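PDB 2JAF: halorhodopsin from Halobacterium salinarum, which uses light absorbed by its retinal chromophore to drive chloride ions across the membrane into the cell. Local coordinates for residues V48-T53 / L249-A254; L125-D130 / E194-L199. The protein carries 2 engineered substitutions. All coordinates share one frame; numbering follows the deposited sequence.

Both contacts lie on the same side of the chain's centre, toward the cytoplasmic ends of the transmembrane helices, with their own centres about 16 Å apart. Contact 1 joins the end of the first helix, 27-50, to the last long one, 227-255, whereas contact 2 joins helix 106-127 to helix 193-216. Along the chain, contact 2 is nested inside the loop that contact 1 closes. The two meet through helix 227-255: Leu-249 packs on Leu-199, and Trp-252 lies against Ile-195, its CD2 3.7 Å from CB of that isoleucine. Together they show how a seven-helix bundle is tied across one end.

Contact 1 (V48-T53 / L249-A254); sequences VYMGRT and LLRWVA
Met-50 reaches from the last turn of helix 27-50 across to Leu-250 and Arg-251, meeting each with a different part of its side chain. Its terminal methyl, CE, ends over the backbone of the opposite helix, 3.6 Å from Arg-251 CA, and is almost as close to Arg-251 CB, at 3.7 Å. The backbone nitrogen of the same residue is equally near, with Met-50 CE 3.7 Å from Arg-251 N, so the methyl rests on main chain as much as on side chain. The start of the methionine does the rest: Met-50 CB faces the CD2 branch of Leu-250 at 4.1 Å. Leu-250 thus meets the base of the methionine, and CE goes to the next residue, Arg-251. The path is extended as far as sulfur, and a turn about the CG-SD bond (chi3 78°) then directs CE onto the arginine backbone.

The helices concerned are the first and seventh of the microbial rhodopsin fold; their contact closes the ring of the bundle, and both helices run toward the cytoplasmic side here. Their backbones come nearest at Met-50 and Arg-251, whose CA atoms are 7.4 Å apart. Leu-250 also touches Trp-63 of helix 58-82, which places its side chain among three helices.

Arg-251 takes part chiefly through its backbone and CB. Beyond CB its side chain stays extended through chi1 and chi2, then bends at chi3 (61°), and its end leads away from helix 27-50.

Contact 2 (L125-D130 / E194-L199); sequences LLADVD and EIFDTL
Leu-126 pushes one methyl, CD2, into the groove between Ile-195 and Leu-199, two residues one helical turn apart on helix 193-216. One wall of that hollow is Leu-199 CD1, 3.7 Å from Leu-126 CD2; the other is the isoleucine, whose CG2 is 3.9 Å and CG1 4.1 Å from the same methyl. Leu-126 crosses both partners at about a right angle, entering the groove end-on instead of lying along it; chi1 of 179° carries its CG toward the other helix, and chi2 of 63° turns CD2 into the groove.

A smaller bump follows. Ala-127 CB meets Phe-196 at CD1, 4.1 Å away, approaching the ring obliquely. With only a methyl here, the backbones can draw close: the CA atoms of Ala-127 and Phe-196 are 6.8 Å apart. The phenylalanine is further packed by Ala-184 and Ala-187 of helix 182-190.

The pairing joins the third and sixth transmembrane helices of the rhodopsin bundle, with the side chain of Leu-199 about 12 Å from the retinal. Helix 106-127 stops here in a Schellman motif at Asp-128, whose carboxylate forms a salt bridge with Arg-58, while Leu-126 O accepts a hydrogen bond from Thr-192 OG1. Between the two segments, however, the touching groups are all hydrocarbon and buried, so complementarity of shape and exclusion of water, not directional bonding, account for the fit.

Contact 1 (V48-T53 / L249-A254)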
ATOM      1  N   VAL A  48     -21.205   5.935 -14.584  1.00 39.86           N
ATOM      2  CA  VAL A  48     -22.253   5.328 -13.767  1.00 41.48           C
ATOM      3  C   VAL A  48     -23.429   5.023 -14.683  1.00 42.34           C
ATOM      4  O   VAL A  48     -24.015   3.942 -14.627  1.00 43.46           O
ATOM      5  CB  VAL A  48     -22.724   6.278 -12.644  1.00 42.43           C
ATOM      6  CG1 VAL A  48     -23.928   5.677 -11.920  1.00 42.85           C
ATOM      7  CG2 VAL A  48     -21.591   6.513 -11.658  1.00 42.51           C
ATOM      8  N   TYR A  49     -23.754   5.988 -15.536  1.00 43.49           N
ATOM      9  CA  TYR A  49     -24.845   5.858 -16.493  1.00 44.83           C
ATOM     10  C   TYR A  49     -24.600   4.697 -17.458  1.00 44.85           C
ATOM     11  O   TYR A  49     -25.447   3.819 -17.614  1.00 45.07           O
ATOM     12  CB  TYR A  49     -24.989   7.164 -17.277  1.00 45.88           C
ATOM     13  CG  TYR A  49     -25.973   7.108 -18.422  1.00 48.67           C
ATOM     14  CD1 TYR A  49     -27.332   6.907 -18.191  1.00 49.90           C
ATOM     15  CD2 TYR A  49     -25.545   7.264 -19.740  1.00 50.13           C
ATOM     16  CE1 TYR A  49     -28.242   6.862 -19.245  1.00 51.59           C
ATOM     17  CE2 TYR A  49     -26.442   7.220 -20.800  1.00 51.74           C
ATOM     18  CZ  TYR A  49     -27.789   7.021 -20.547  1.00 52.88           C
ATOM     19  OH  TYR A  49     -28.682   6.976 -21.595  1.00 54.44           O
ATOM     20  N   MET A  50     -23.437   4.699 -18.100  1.00 44.58           N
ATOM     21  CA  MET A  50     -23.083   3.652 -19.054  1.00 44.29           C
ATOM     22  C   MET A  50     -23.186   2.255 -18.462  1.00 45.31           C
ATOM     23  O   MET A  50     -23.343   1.277 -19.189  1.00 46.37           O
ATOM     24  CB  MET A  50     -21.662   3.879 -19.582  1.00 42.09           C
ATOM     25  CG  MET A  50     -21.536   5.059 -20.532  1.00 40.11           C
ATOM     26  SD  MET A  50     -19.819   5.432 -20.943  1.00 36.16           S
ATOM     27  CE  MET A  50     -19.456   4.136 -22.155  1.00 37.70           C
ATOM     28  N   GLY A  51     -23.091   2.159 -17.143  1.00 47.46           N
ATOM     29  CA  GLY A  51     -23.179   0.864 -16.495  1.00 49.80           C
ATOM     30  C   GLY A  51     -24.586   0.527 -16.035  1.00 51.32           C
ATOM     31  O   GLY A  51     -24.805  -0.507 -15.404  1.00 51.04           O
ATOM     32  N   ARG A  52     -25.539   1.397 -16.358  1.00 53.02           N
ATOM     33  CA  ARG A  52     -26.930   1.201 -15.960  1.00 55.84           C
ATOM     34  C   ARG A  52     -27.437  -0.214 -16.202  1.00 57.03           C
ATOM     35  O   ARG A  52     -28.094  -0.794 -15.339  1.00 58.34           O
ATOM     36  CB  ARG A  52     -27.838   2.200 -16.688  1.00 56.34           C
ATOM     37  CG  ARG A  52     -27.792   2.103 -18.202  1.00 57.43           C
ATOM     38  CD  ARG A  52     -28.670   3.160 -18.848  1.00 57.82           C
ATOM     39  NE  ARG A  52     -28.590   3.114 -20.305  1.00 59.90           N
ATOM     40  CZ  ARG A  52     -29.286   3.901 -21.119  1.00 60.96           C
ATOM     41  NH1 ARG A  52     -30.122   4.804 -20.620  1.00 61.64           N
ATOM     42  NH2 ARG A  52     -29.150   3.785 -22.433  1.00 60.62           N
ATOM     43  N   THR A  53     -27.130  -0.775 -17.366  1.00 57.90           N
ATOM     44  CA  THR A  53     -27.582  -2.123 -17.686  1.00 58.98           C
ATOM     45  C   THR A  53     -26.447  -3.109 -17.943  1.00 59.34           C
ATOM     46  O   THR A  53     -26.513  -3.915 -18.872  1.00 59.41           O
ATOM     47  CB  THR A  53     -28.523  -2.117 -18.910  1.00 59.39           C
ATOM     48  OG1 THR A  53     -27.855  -1.522 -20.030  1.00 59.99           O
ATOM     49  CG2 THR A  53     -29.787  -1.331 -18.602  1.00 60.30           C
ATOM     50  N   LEU A 249     -12.619   1.875 -22.864  1.00 23.46           N
ATOM     51  CA  LEU A 249     -12.648   0.555 -22.249  1.00 23.85           C
ATOM     52  C   LEU A 249     -14.064   0.152 -21.833  1.00 26.41           C
ATOM     53  O   LEU A 249     -14.537  -0.934 -22.179  1.00 25.70           O
ATOM     54  CB  LEU A 249     -11.704   0.527 -21.041  1.00 25.57           C
ATOM     55  CG  LEU A 249     -11.704  -0.642 -20.048  1.00 28.93           C
ATOM     56  CD1 LEU A 249     -11.929  -1.970 -20.746  1.00 30.73           C
ATOM     57  CD2 LEU A 249     -10.372  -0.631 -19.304  1.00 28.48           C
ATOM     58  N   LEU A 250     -14.743   1.037 -21.109  1.00 26.22           N
ATOM     59  CA  LEU A 250     -16.091   0.763 -20.632  1.00 27.12           C
ATOM     60  C   LEU A 250     -17.102   0.568 -21.765  1.00 28.03           C
ATOM     61  O   LEU A 250     -17.932  -0.345 -21.716  1.00 28.16           O
ATOM     62  CB  LEU A 250     -16.549   1.897 -19.711  1.00 27.97           C
ATOM     63  CG  LEU A 250     -17.872   1.690 -18.971  1.00 28.87           C
ATOM     64  CD1 LEU A 250     -17.862   0.345 -18.256  1.00 30.20           C
ATOM     65  CD2 LEU A 250     -18.069   2.818 -17.973  1.00 29.95           C
ATOM     66  N   ARG A 251     -17.023   1.418 -22.784  1.00 28.56           N
ATOM     67  CA  ARG A 251     -17.939   1.333 -23.916  1.00 28.11           C
ATOM     68  C   ARG A 251     -17.819  -0.017 -24.609  1.00 28.51           C
ATOM     69  O   ARG A 251     -18.822  -0.597 -25.024  1.00 25.43           O
ATOM     70  CB  ARG A 251     -17.661   2.455 -24.924  1.00 29.38           C
ATOM     71  CG  ARG A 251     -18.607   2.457 -26.127  1.00 32.27           C
ATOM     72  CD  ARG A 251     -18.307   3.588 -27.109  1.00 35.32           C
ATOM     73  NE  ARG A 251     -16.962   3.489 -27.670  1.00 38.47           N
ATOM     74  CZ  ARG A 251     -16.436   4.360 -28.528  1.00 40.04           C
ATOM     75  NH1 ARG A 251     -17.141   5.408 -28.937  1.00 40.92           N
ATOM     76  NH2 ARG A 251     -15.194   4.189 -28.965  1.00 39.27           N
ATOM     77  N   TRP A 252     -16.592  -0.516 -24.734  1.00 25.67           N
ATOM     78  CA  TRP A 252     -16.369  -1.799 -25.387  1.00 28.33           C
ATOM     79  C   TRP A 252     -16.975  -2.913 -24.542  1.00 29.06           C
ATOM     80  O   TRP A 252     -17.655  -3.798 -25.061  1.00 29.66           O
ATOM     81  CB  TRP A 252     -14.873  -2.067 -25.580  1.00 27.13           C
ATOM     82  CG  TRP A 252     -14.608  -3.274 -26.446  1.00 27.55           C
ATOM     83  CD1 TRP A 252     -14.496  -3.299 -27.809  1.00 27.28           C
ATOM     84  CD2 TRP A 252     -14.505  -4.633 -26.010  1.00 26.69           C
ATOM     85  NE1 TRP A 252     -14.332  -4.594 -28.250  1.00 27.33           N
ATOM     86  CE2 TRP A 252     -14.335  -5.432 -27.166  1.00 27.13           C
ATOM     87  CE3 TRP A 252     -14.545  -5.257 -24.756  1.00 26.62           C
ATOM     88  CZ2 TRP A 252     -14.204  -6.824 -27.103  1.00 25.77           C
ATOM     89  CZ3 TRP A 252     -14.417  -6.644 -24.694  1.00 26.66           C
ATOM     90  CH2 TRP A 252     -14.248  -7.410 -25.862  1.00 25.83           C
ATOM     91  N   VAL A 253     -16.717  -2.868 -23.238  1.00 29.18           N
ATOM     92  CA  VAL A 253     -17.244  -3.875 -22.326  1.00 30.11           C
ATOM     93  C   VAL A 253     -18.771  -3.939 -22.388  1.00 31.90           C
ATOM     94  O   VAL A 253     -19.352  -5.025 -22.363  1.00 30.61           O
ATOM     95  CB  VAL A 253     -16.795  -3.592 -20.870  1.00 31.04           C
ATOM     96  CG1 VAL A 253     -17.512  -4.524 -19.903  1.00 31.55           C
ATOM     97  CG2 VAL A 253     -15.286  -3.785 -20.751  1.00 29.38           C
ATOM     98  N   ALA A 254     -19.418  -2.781 -22.481  1.00 32.56           N
ATOM     99  CA  ALA A 254     -20.879  -2.732 -22.540  1.00 35.16           C
ATOM    100  C   ALA A 254     -21.421  -3.377 -23.814  1.00 37.07           C
ATOM    101  O   ALA A 254     -22.489  -3.996 -23.801  1.00 37.11           O
ATOM    102  CB  ALA A 254     -21.360  -1.287 -22.442  1.00 34.21           C
TER

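Contact 2 (L125-D130 / E194-L199)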
ATOM      1  N   LEU A 125      -8.117  -7.232 -15.721  1.00 33.30           N
ATOM      2  CA  LEU A 125      -9.356  -7.996 -15.662  1.00 34.75           C
ATOM      3  C   LEU A 125      -9.853  -8.221 -17.089  1.00 34.97           C
ATOM      4  O   LEU A 125     -10.215  -9.331 -17.464  1.00 35.25           O
ATOM      5  CB  LEU A 125     -10.408  -7.240 -14.846  1.00 35.62           C
ATOM      6  CG  LEU A 125     -10.113  -7.067 -13.353  1.00 37.88           C
ATOM      7  CD1 LEU A 125     -11.148  -6.159 -12.712  1.00 38.30           C
ATOM      8  CD2 LEU A 125     -10.110  -8.433 -12.679  1.00 38.50           C
ATOM      9  N   LEU A 126      -9.850  -7.160 -17.888  1.00 35.52           N
ATOM     10  CA  LEU A 126     -10.291  -7.255 -19.273  1.00 35.26           C
ATOM     11  C   LEU A 126      -9.511  -8.334 -20.014  1.00 36.17           C
ATOM     12  O   LEU A 126     -10.085  -9.130 -20.758  1.00 35.56           O
ATOM     13  CB  LEU A 126     -10.100  -5.910 -19.980  1.00 36.46           C
ATOM     14  CG  LEU A 126     -10.497  -5.845 -21.455  1.00 37.96           C
ATOM     15  CD1 LEU A 126     -11.987  -6.116 -21.606  1.00 38.37           C
ATOM     16  CD2 LEU A 126     -10.150  -4.475 -22.011  1.00 39.31           C
ATOM     17  N   ALA A 127      -8.198  -8.358 -19.800  1.00 35.35           N
ATOM     18  CA  ALA A 127      -7.332  -9.332 -20.451  1.00 35.55           C
ATOM     19  C   ALA A 127      -7.317 -10.670 -19.717  1.00 36.53           C
ATOM     20  O   ALA A 127      -6.725 -11.635 -20.192  1.00 35.86           O
ATOM     21  CB  ALA A 127      -5.918  -8.778 -20.553  1.00 35.36           C
ATOM     22  N   ASP A 128      -7.964 -10.720 -18.557  1.00 38.33           N
ATOM     23  CA  ASP A 128      -8.030 -11.944 -17.761  1.00 40.84           C
ATOM     24  C   ASP A 128      -6.648 -12.576 -17.585  1.00 41.45           C
ATOM     25  O   ASP A 128      -6.431 -13.738 -17.935  1.00 41.09           O
ATOM     26  CB  ASP A 128      -8.979 -12.942 -18.432  1.00 43.06           C
ATOM     27  CG  ASP A 128      -9.291 -14.131 -17.548  1.00 45.30           C
ATOM     28  OD1 ASP A 128      -9.698 -13.912 -16.388  1.00 45.97           O
ATOM     29  OD2 ASP A 128      -9.135 -15.279 -18.015  1.00 47.52           O
ATOM     30  N   VAL A 129      -5.720 -11.802 -17.031  1.00 41.14           N
ATOM     31  CA  VAL A 129      -4.353 -12.265 -16.819  1.00 41.82           C
ATOM     32  C   VAL A 129      -4.211 -13.043 -15.516  1.00 43.27           C
ATOM     33  O   VAL A 129      -5.128 -13.078 -14.700  1.00 43.18           O
ATOM     34  CB  VAL A 129      -3.371 -11.071 -16.783  1.00 41.30           C
ATOM     35  CG1 VAL A 129      -3.504 -10.249 -18.059  1.00 40.87           C
ATOM     36  CG2 VAL A 129      -3.648 -10.206 -15.564  1.00 40.54           C
ATOM     37  N   ASP A 130      -3.053 -13.667 -15.324  1.00 45.91           N
ATOM     38  CA  ASP A 130      -2.801 -14.428 -14.104  1.00 47.60           C
ATOM     39  C   ASP A 130      -2.727 -13.474 -12.922  1.00 47.84           C
ATOM     40  O   ASP A 130      -2.195 -12.369 -13.039  1.00 48.21           O
ATOM     41  CB  ASP A 130      -1.483 -15.198 -14.215  1.00 50.27           C
ATOM     42  CG  ASP A 130      -1.532 -16.297 -15.257  1.00 52.52           C
ATOM     43  OD1 ASP A 130      -2.383 -17.203 -15.126  1.00 54.01           O
ATOM     44  OD2 ASP A 130      -0.718 -16.255 -16.205  1.00 53.41           O
ATOM     45  N   GLU A 194      -8.421  -7.595 -29.542  1.00 32.43           N
ATOM     46  CA  GLU A 194      -8.702  -6.384 -30.315  1.00 32.52           C
ATOM     47  C   GLU A 194      -8.760  -5.120 -29.459  1.00 30.09           C
ATOM     48  O   GLU A 194      -8.098  -4.126 -29.763  1.00 28.30           O
ATOM     49  CB  GLU A 194     -10.023  -6.542 -31.076  1.00 35.96           C
ATOM     50  CG  GLU A 194     -11.253  -6.667 -30.176  1.00 40.65           C
ATOM     51  CD  GLU A 194     -11.120  -7.775 -29.139  1.00 43.91           C
ATOM     52  OE1 GLU A 194     -11.110  -8.967 -29.522  1.00 43.91           O
ATOM     53  OE2 GLU A 194     -11.019  -7.451 -27.936  1.00 46.05           O
ATOM     54  N   ILE A 195      -9.558  -5.151 -28.395  1.00 27.41           N
ATOM     55  CA  ILE A 195      -9.677  -3.992 -27.518  1.00 26.70           C
ATOM     56  C   ILE A 195      -8.396  -3.800 -26.699  1.00 25.12           C
ATOM     57  O   ILE A 195      -7.979  -2.671 -26.432  1.00 24.92           O
ATOM     58  CB  ILE A 195     -10.897  -4.130 -26.572  1.00 24.41           C
ATOM     59  CG1 ILE A 195     -10.989  -2.908 -25.654  1.00 25.93           C
ATOM     60  CG2 ILE A 195     -10.801  -5.422 -25.779  1.00 26.49           C
ATOM     61  CD1 ILE A 195     -11.155  -1.588 -26.404  1.00 26.78           C
ATOM     62  N   PHE A 196      -7.766  -4.904 -26.313  1.00 25.23           N
ATOM     63  CA  PHE A 196      -6.529  -4.827 -25.545  1.00 24.77           C
ATOM     64  C   PHE A 196      -5.453  -4.111 -26.360  1.00 24.11           C
ATOM     65  O   PHE A 196      -4.754  -3.240 -25.847  1.00 22.08           O
ATOM     66  CB  PHE A 196      -6.024  -6.228 -25.184  1.00 26.44           C
ATOM     67  CG  PHE A 196      -4.703  -6.224 -24.466  1.00 27.61           C
ATOM     68  CD1 PHE A 196      -4.625  -5.865 -23.124  1.00 28.42           C
ATOM     69  CD2 PHE A 196      -3.529  -6.543 -25.140  1.00 29.17           C
ATOM     70  CE1 PHE A 196      -3.390  -5.824 -22.462  1.00 28.32           C
ATOM     71  CE2 PHE A 196      -2.292  -6.505 -24.488  1.00 30.31           C
ATOM     72  CZ  PHE A 196      -2.230  -6.143 -23.147  1.00 28.92           C
ATOM     73  N   ASP A 197      -5.313  -4.497 -27.625  1.00 24.00           N
ATOM     74  CA  ASP A 197      -4.311  -3.892 -28.503  1.00 26.21           C
ATOM     75  C   ASP A 197      -4.533  -2.388 -28.661  1.00 25.16           C
ATOM     76  O   ASP A 197      -3.576  -1.614 -28.733  1.00 24.56           O
ATOM     77  CB  ASP A 197      -4.313  -4.573 -29.878  1.00 28.41           C
ATOM     78  CG  ASP A 197      -3.727  -5.977 -29.838  1.00 32.80           C
ATOM     79  OD1 ASP A 197      -2.968  -6.291 -28.897  1.00 34.20           O
ATOM     80  OD2 ASP A 197      -4.007  -6.769 -30.761  1.00 37.06           O
ATOM     81  N   THR A 198      -5.796  -1.975 -28.723  1.00 24.11           N
ATOM     82  CA  THR A 198      -6.123  -0.559 -28.836  1.00 23.93           C
ATOM     83  C   THR A 198      -5.725   0.157 -27.547  1.00 23.21           C
ATOM     84  O   THR A 198      -5.053   1.193 -27.570  1.00 20.15           O
ATOM     85  CB  THR A 198      -7.636  -0.359 -29.060  1.00 26.83           C
ATOM     86  OG1 THR A 198      -7.985  -0.822 -30.368  1.00 28.42           O
ATOM     87  CG2 THR A 198      -8.017   1.111 -28.924  1.00 26.86           C
ATOM     88  N   LEU A 199      -6.141  -0.407 -26.418  1.00 21.31           N
ATOM     89  CA  LEU A 199      -5.854   0.192 -25.117  1.00 21.43           C
ATOM     90  C   LEU A 199      -4.371   0.180 -24.785  1.00 21.75           C
ATOM     91  O   LEU A 199      -3.876   1.075 -24.094  1.00 20.72           O
ATOM     92  CB  LEU A 199      -6.647  -0.533 -24.021  1.00 20.58           C
ATOM     93  CG  LEU A 199      -8.173  -0.420 -24.143  1.00 22.80           C
ATOM     94  CD1 LEU A 199      -8.840  -1.211 -23.028  1.00 24.32           C
ATOM     95  CD2 LEU A 199      -8.595   1.046 -24.079  1.00 22.52           C
TER